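Local coordinates for protein eukaryotic peptide chain release factor GTP-binding subunit (Schizosaccharomyces pombe, PDB 1R5B) that is the GTP-binding subunit of a eukaryotic peptide chain release factor, with a domain of the elongation factor Tu GTP-binding family, at residues 63-69 with 114-118; 238-242 with 254-258. All blocks are in the same frame, centred on the assembly; numbering follows the deposited sequence.

Contact 1 of 2, residues 63-69 with 114-118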
loop_
_atom_site.group_PDB
_atom_site.type_symbol
_atom_site.label_atom_id
_atom_site.label_comp_id
_atom_site.label_asym_id
_atom_site.label_seq_id
_atom_site.Cartn_x
_atom_site.Cartn_y
_atom_site.Cartn_z
ATOM N N ILE A 63 7.514 -8.157 17.274
ATOM C CA ILE A 63 7.035 -7.038 16.474
ATOM C C ILE A 63 5.991 -6.306 17.293
ATOM O O ILE A 63 6.056 -5.107 17.406
ATOM C CB ILE A 63 6.477 -7.499 15.118
ATOM C CG1 ILE A 63 7.624 -7.837 14.181
ATOM C CG2 ILE A 63 5.633 -6.411 14.476
ATOM C CD1 ILE A 63 7.198 -8.535 12.917
ATOM N N LEU A 64 5.071 -7.032 17.915
ATOM C CA LEU A 64 4.038 -6.401 18.718
ATOM C C LEU A 64 4.652 -5.600 19.839
ATOM O O LEU A 64 4.132 -4.541 20.197
ATOM C CB LEU A 64 3.066 -7.441 19.287
ATOM C CG LEU A 64 2.167 -8.087 18.226
ATOM C CD1 LEU A 64 1.432 -9.297 18.772
ATOM C CD2 LEU A 64 1.185 -7.067 17.654
ATOM N N PHE A 65 5.768 -6.088 20.379
ATOM C CA PHE A 65 6.397 -5.447 21.525
ATOM C C PHE A 65 7.138 -4.182 21.116
ATOM O O PHE A 65 6.951 -3.131 21.723
ATOM C CB PHE A 65 7.364 -6.407 22.221
ATOM C CG PHE A 65 8.222 -5.755 23.274
ATOM C CD1 PHE A 65 7.647 -4.999 24.291
ATOM C CD2 PHE A 65 9.609 -5.896 23.249
ATOM C CE1 PHE A 65 8.439 -4.395 25.263
ATOM C CE2 PHE A 65 10.405 -5.298 24.229
ATOM C CZ PHE A 65 9.814 -4.541 25.228
ATOM N N LEU A 66 7.981 -4.288 20.091
ATOM C CA LEU A 66 8.800 -3.153 19.652
ATOM C C LEU A 66 7.960 -2.025 19.077
ATOM O O LEU A 66 8.370 -0.866 19.066
ATOM C CB LEU A 66 9.811 -3.602 18.615
ATOM C CG LEU A 66 10.882 -4.482 19.234
ATOM C CD1 LEU A 66 11.541 -5.241 18.141
ATOM C CD2 LEU A 66 11.904 -3.675 20.007
ATOM N N THR A 67 6.765 -2.383 18.646
ATOM C CA THR A 67 5.848 -1.482 17.993
ATOM C C THR A 67 4.798 -0.932 18.983
ATOM O O THR A 67 3.870 -0.249 18.591
ATOM C CB THR A 67 5.243 -2.284 16.826
ATOM O OG1 THR A 67 5.000 -1.441 15.710
ATOM C CG2 THR A 67 3.911 -2.917 17.167
ATOM N N GLY A 68 4.951 -1.253 20.269
ATOM C CA GLY A 68 4.138 -0.687 21.335
ATOM C C GLY A 68 2.712 -1.200 21.493
ATOM O O GLY A 68 1.936 -0.623 22.250
ATOM N N MET A 69 2.354 -2.268 20.790
ATOM C CA MET A 69 1.018 -2.862 20.909
ATOM C C MET A 69 0.846 -3.708 22.180
ATOM O O MET A 69 -0.254 -3.789 22.733
ATOM C CB MET A 69 0.710 -3.715 19.676
ATOM C CG MET A 69 -0.543 -3.288 18.939
ATOM S SD MET A 69 -0.511 -1.595 18.329
ATOM C CE MET A 69 0.935 -1.565 17.456
ATOM N N ALA A 114 -5.176 -9.591 16.346
ATOM C CA ALA A 114 -3.909 -8.905 16.596
ATOM C C ALA A 114 -3.455 -8.127 15.374
ATOM O O ALA A 114 -3.604 -8.598 14.258
ATOM C CB ALA A 114 -2.825 -9.892 17.021
ATOM N N TYR A 115 -2.920 -6.933 15.599
ATOM C CA TYR A 115 -2.325 -6.128 14.545
ATOM C C TYR A 115 -1.145 -5.310 15.080
ATOM O O TYR A 115 -0.984 -5.155 16.286
ATOM C CB TYR A 115 -3.387 -5.201 13.941
ATOM C CG TYR A 115 -3.848 -4.080 14.863
ATOM C CD1 TYR A 115 -3.129 -2.891 14.954
ATOM C CD2 TYR A 115 -5.010 -4.204 15.632
ATOM C CE1 TYR A 115 -3.544 -1.857 15.795
ATOM C CE2 TYR A 115 -5.436 -3.169 16.479
ATOM C CZ TYR A 115 -4.696 -2.002 16.556
ATOM O OH TYR A 115 -5.086 -0.966 17.388
ATOM N N PHE A 116 -0.336 -4.774 14.175
ATOM C CA PHE A 116 0.744 -3.872 14.544
ATOM C C PHE A 116 0.920 -2.768 13.508
ATOM O O PHE A 116 0.423 -2.874 12.401
ATOM C CB PHE A 116 2.042 -4.644 14.717
ATOM C CG PHE A 116 2.559 -5.276 13.455
ATOM C CD1 PHE A 116 3.489 -4.615 12.665
ATOM C CD2 PHE A 116 2.130 -6.529 13.068
ATOM C CE1 PHE A 116 3.985 -5.189 11.513
ATOM C CE2 PHE A 116 2.619 -7.114 11.906
ATOM C CZ PHE A 116 3.553 -6.438 11.126
ATOM N N GLU A 117 1.639 -1.710 13.865
ATOM C CA GLU A 117 1.756 -0.550 12.988
ATOM C C GLU A 117 3.181 -0.136 12.712
ATOM O O GLU A 117 4.066 -0.292 13.539
ATOM C CB GLU A 117 1.015 0.658 13.565
ATOM C CG GLU A 117 -0.447 0.411 13.876
ATOM C CD GLU A 117 -1.232 1.703 14.026
ATOM O OE1 GLU A 117 -0.601 2.769 14.157
ATOM O OE2 GLU A 117 -2.478 1.657 14.009
ATOM N N THR A 118 3.366 0.379 11.507
ATOM C CA THR A 118 4.538 1.128 11.093
ATOM C C THR A 118 4.046 2.540 10.790
ATOM O O THR A 118 2.873 2.842 11.025
ATOM C CB THR A 118 5.120 0.489 9.832
ATOM O OG1 THR A 118 4.119 0.440 8.787
ATOM C CG2 THR A 118 5.505 -0.966 10.105
#
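The last turn of helix 56-66, a helix whose start lies in the probable P-loop of the GTP-binding domain, packs through Ile63 and Leu64, and the turn after it through Thr67 and Met69, against Tyr115, Phe116 and Glu117 of edge strand 115-117. Ile63 lays its CG2 methyl over one face of the Phe116 ring, a CH-pi contact with the methyl 3.4 Å from the ring centroid and only 16° off the normal. With chi1 at -76°, CG1 of Ile63 sits beside the backbone N, which leaves CG2 opposite that N and aimed at the ring. Phe116 also stacks its ring with that of Phe123 on strand 121-125. Nearer the backbone, Thr67 CG2 meets Phe116 CB at 3.5 Å, and Leu64 CD2 lies 3.9 Å from the same CB while also touching the carbonyl of Tyr115.

The helix ends in a Schellman motif with Gly68, at positive phi, as its C-prime residue: Met69 N bonds to Leu64 O at 2.9 Å and Gly68 N to Phe65 O at 3.1 Å. This turn brings Met69 back alongside the strand. Bent at chi2 and chi3, its side chain rests CG on the Tyr115 carbonyl, brings CE to 3.7 Å from Phe116 CA, and sets SD obliquely to the Tyr115 ring, 4.8 Å from the centroid, in a Met-aromatic contact. The Glu117 carboxylate is engaged by Arg122. Apolar packing of the helix that begins in the P-loop against the mixed sheet in this way is characteristic of the alpha/beta fold of P-loop GTP-binding domains.

Contact 2 of 2, residues 238-242 with 254-258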
loop_
_atom_site.group_PDB
_atom_site.type_symbol
_atom_site.label_atom_id
_atom_site.label_comp_id
_atom_site.label_asym_id
_atom_site.label_seq_id
_atom_site.Cartn_x
_atom_site.Cartn_y
_atom_site.Cartn_z
ATOM N N ASN A 238 17.359 -5.874 13.650
ATOM C CA ASN A 238 16.893 -5.746 12.274
ATOM C C ASN A 238 15.407 -6.019 12.084
ATOM O O ASN A 238 14.982 -6.242 10.961
ATOM C CB ASN A 238 17.720 -6.610 11.311
ATOM C CG ASN A 238 17.819 -5.995 9.919
ATOM O OD1 ASN A 238 18.220 -4.840 9.761
ATOM N ND2 ASN A 238 17.452 -6.765 8.910
ATOM N N VAL A 239 14.624 -5.991 13.164
ATOM C CA VAL A 239 13.175 -6.160 13.044
ATOM C C VAL A 239 12.572 -4.789 12.859
ATOM O O VAL A 239 11.968 -4.542 11.819
ATOM C CB VAL A 239 12.516 -7.010 14.197
ATOM C CG1 VAL A 239 12.674 -6.382 15.500
ATOM C CG2 VAL A 239 11.031 -7.195 13.971
ATOM N N LYS A 240 12.767 -3.886 13.822
ATOM C CA LYS A 240 12.276 -2.512 13.727
ATOM C C LYS A 240 13.403 -1.574 13.311
ATOM O O LYS A 240 13.282 -0.851 12.336
ATOM C CB LYS A 240 11.694 -2.032 15.060
ATOM C CG LYS A 240 10.945 -0.696 14.932
ATOM C CD LYS A 240 10.855 0.066 16.227
ATOM C CE LYS A 240 10.041 1.348 16.031
ATOM N NZ LYS A 240 10.232 2.302 17.165
ATOM N N ASP A 241 14.487 -1.567 14.072
ATOM C CA ASP A 241 15.645 -0.744 13.735
ATOM C C ASP A 241 16.612 -1.594 12.925
ATOM O O ASP A 241 16.609 -2.809 13.052
ATOM C CB ASP A 241 16.338 -0.232 15.006
ATOM C CG ASP A 241 15.401 0.559 15.916
ATOM O OD1 ASP A 241 15.617 0.531 17.140
ATOM O OD2 ASP A 241 14.435 1.232 15.511
ATOM N N ARG A 242 17.435 -0.969 12.090
ATOM C CA ARG A 242 18.469 -1.716 11.376
ATOM C C ARG A 242 19.470 -2.274 12.372
ATOM O O ARG A 242 19.716 -1.661 13.406
ATOM C CB ARG A 242 19.233 -0.817 10.409
ATOM C CG ARG A 242 18.465 -0.362 9.183
ATOM C CD ARG A 242 19.233 0.694 8.393
ATOM N NE ARG A 242 19.050 0.570 6.947
ATOM C CZ ARG A 242 18.301 1.381 6.201
ATOM N NH1 ARG A 242 17.664 2.418 6.738
ATOM N NH2 ARG A 242 18.200 1.166 4.896
ATOM N N PRO A 254 17.304 -2.467 4.581
ATOM C CA PRO A 254 16.330 -2.064 5.594
ATOM C C PRO A 254 16.011 -3.163 6.608
ATOM O O PRO A 254 16.218 -4.352 6.350
ATOM C CB PRO A 254 15.089 -1.745 4.748
ATOM C CG PRO A 254 15.177 -2.657 3.590
ATOM C CD PRO A 254 16.640 -2.893 3.334
ATOM N N SER A 255 15.499 -2.741 7.760
ATOM C CA SER A 255 14.925 -3.649 8.745
ATOM C C SER A 255 13.636 -4.243 8.202
ATOM O O SER A 255 13.057 -3.721 7.259
ATOM C CB SER A 255 14.628 -2.919 10.054
ATOM O OG SER A 255 13.507 -2.072 9.919
ATOM N N LEU A 256 13.183 -5.331 8.806
ATOM C CA LEU A 256 11.960 -5.969 8.363
ATOM C C LEU A 256 10.823 -4.959 8.296
ATOM O O LEU A 256 10.214 -4.804 7.247
ATOM C CB LEU A 256 11.583 -7.140 9.261
ATOM C CG LEU A 256 10.254 -7.805 8.923
ATOM C CD1 LEU A 256 10.239 -8.233 7.467
ATOM C CD2 LEU A 256 10.019 -8.992 9.830
ATOM N N LEU A 257 10.555 -4.267 9.400
ATOM C CA LEU A 257 9.419 -3.346 9.451
ATOM C C LEU A 257 9.577 -2.183 8.473
ATOM O O LEU A 257 8.600 -1.689 7.934
ATOM C CB LEU A 257 9.191 -2.811 10.864
ATOM C CG LEU A 257 8.681 -3.839 11.892
ATOM C CD1 LEU A 257 8.432 -3.141 13.195
ATOM C CD2 LEU A 257 7.425 -4.540 11.445
ATOM N N GLU A 258 10.811 -1.766 8.241
ATOM C CA GLU A 258 11.087 -0.686 7.315
ATOM C C GLU A 258 10.714 -1.112 5.895
ATOM O O GLU A 258 10.153 -0.344 5.132
ATOM C CB GLU A 258 12.568 -0.346 7.394
ATOM C CG GLU A 258 13.042 0.763 6.481
ATOM C CD GLU A 258 14.533 1.007 6.617
ATOM O OE1 GLU A 258 15.129 0.580 7.637
ATOM O OE2 GLU A 258 15.106 1.628 5.694
#
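Arg242 and Glu258 form a salt bridge, NH1 to OE2 at 2.9 Å; the guanidinium and carboxylate planes are 74° apart, and the carboxylate lies over one face of the guanidinium, offset toward its rim, not paired side by side. Arg242 NE is held separately by the carbonyl of Gly253. Ser255 OG gives its proton to Lys240 O at 2.7 Å, approaching from above the carbonyl plane, and accepts from Glu258 N at 3.2 Å. The hydroxyl reaches both because chi1 of 73° places it between the backbone N and the carbonyl carbon. With the weak return bond from Ser255 N to Glu258 OE1, the two residues make a capping box at the start of helix 256-262. The two amides between them are taken by the loop: Leu256 N bonds to Asn238 O at 3.0 Å and Leu257 N to Val239 O at 2.8 Å. Both bonds are nearly straight, but Leu257 N meets its carbonyl almost end-on (174°) while Leu256 N comes in tilted from the carbonyl plane. Asn238 spans the neighbouring backbone, its ND2 bonded to Pro230 O and its OD1 to Val243 N. Farther out, Leu257 CD1 packs on Lys240 CG at 3.9 Å, while Val239 turns its methyls to helix 56-66.

Overall arrangement
Both contacts lie in the GTP-binding domain, their centres 13 Å apart, and both segments of contact 1 precede those of contact 2 in the sequence. They meet directly through apolar side chains. From helix 56-66, Leu66 CD1 approaches Val239 CG1 at 3.1 Å and Ile63 CG1 lies 3.5 Å from Val239 CG2, while from the strand Phe116 CE1 touches Leu257 CD2 at 3.5 Å. Ile63 and Phe116 thus take part in contact 1 and also pack on residues of contact 2. The result joins helix 56-66, whose start lies in the probable P-loop, to edge strand 115-117, the 238-242 loop and the first turn of helix 256-262.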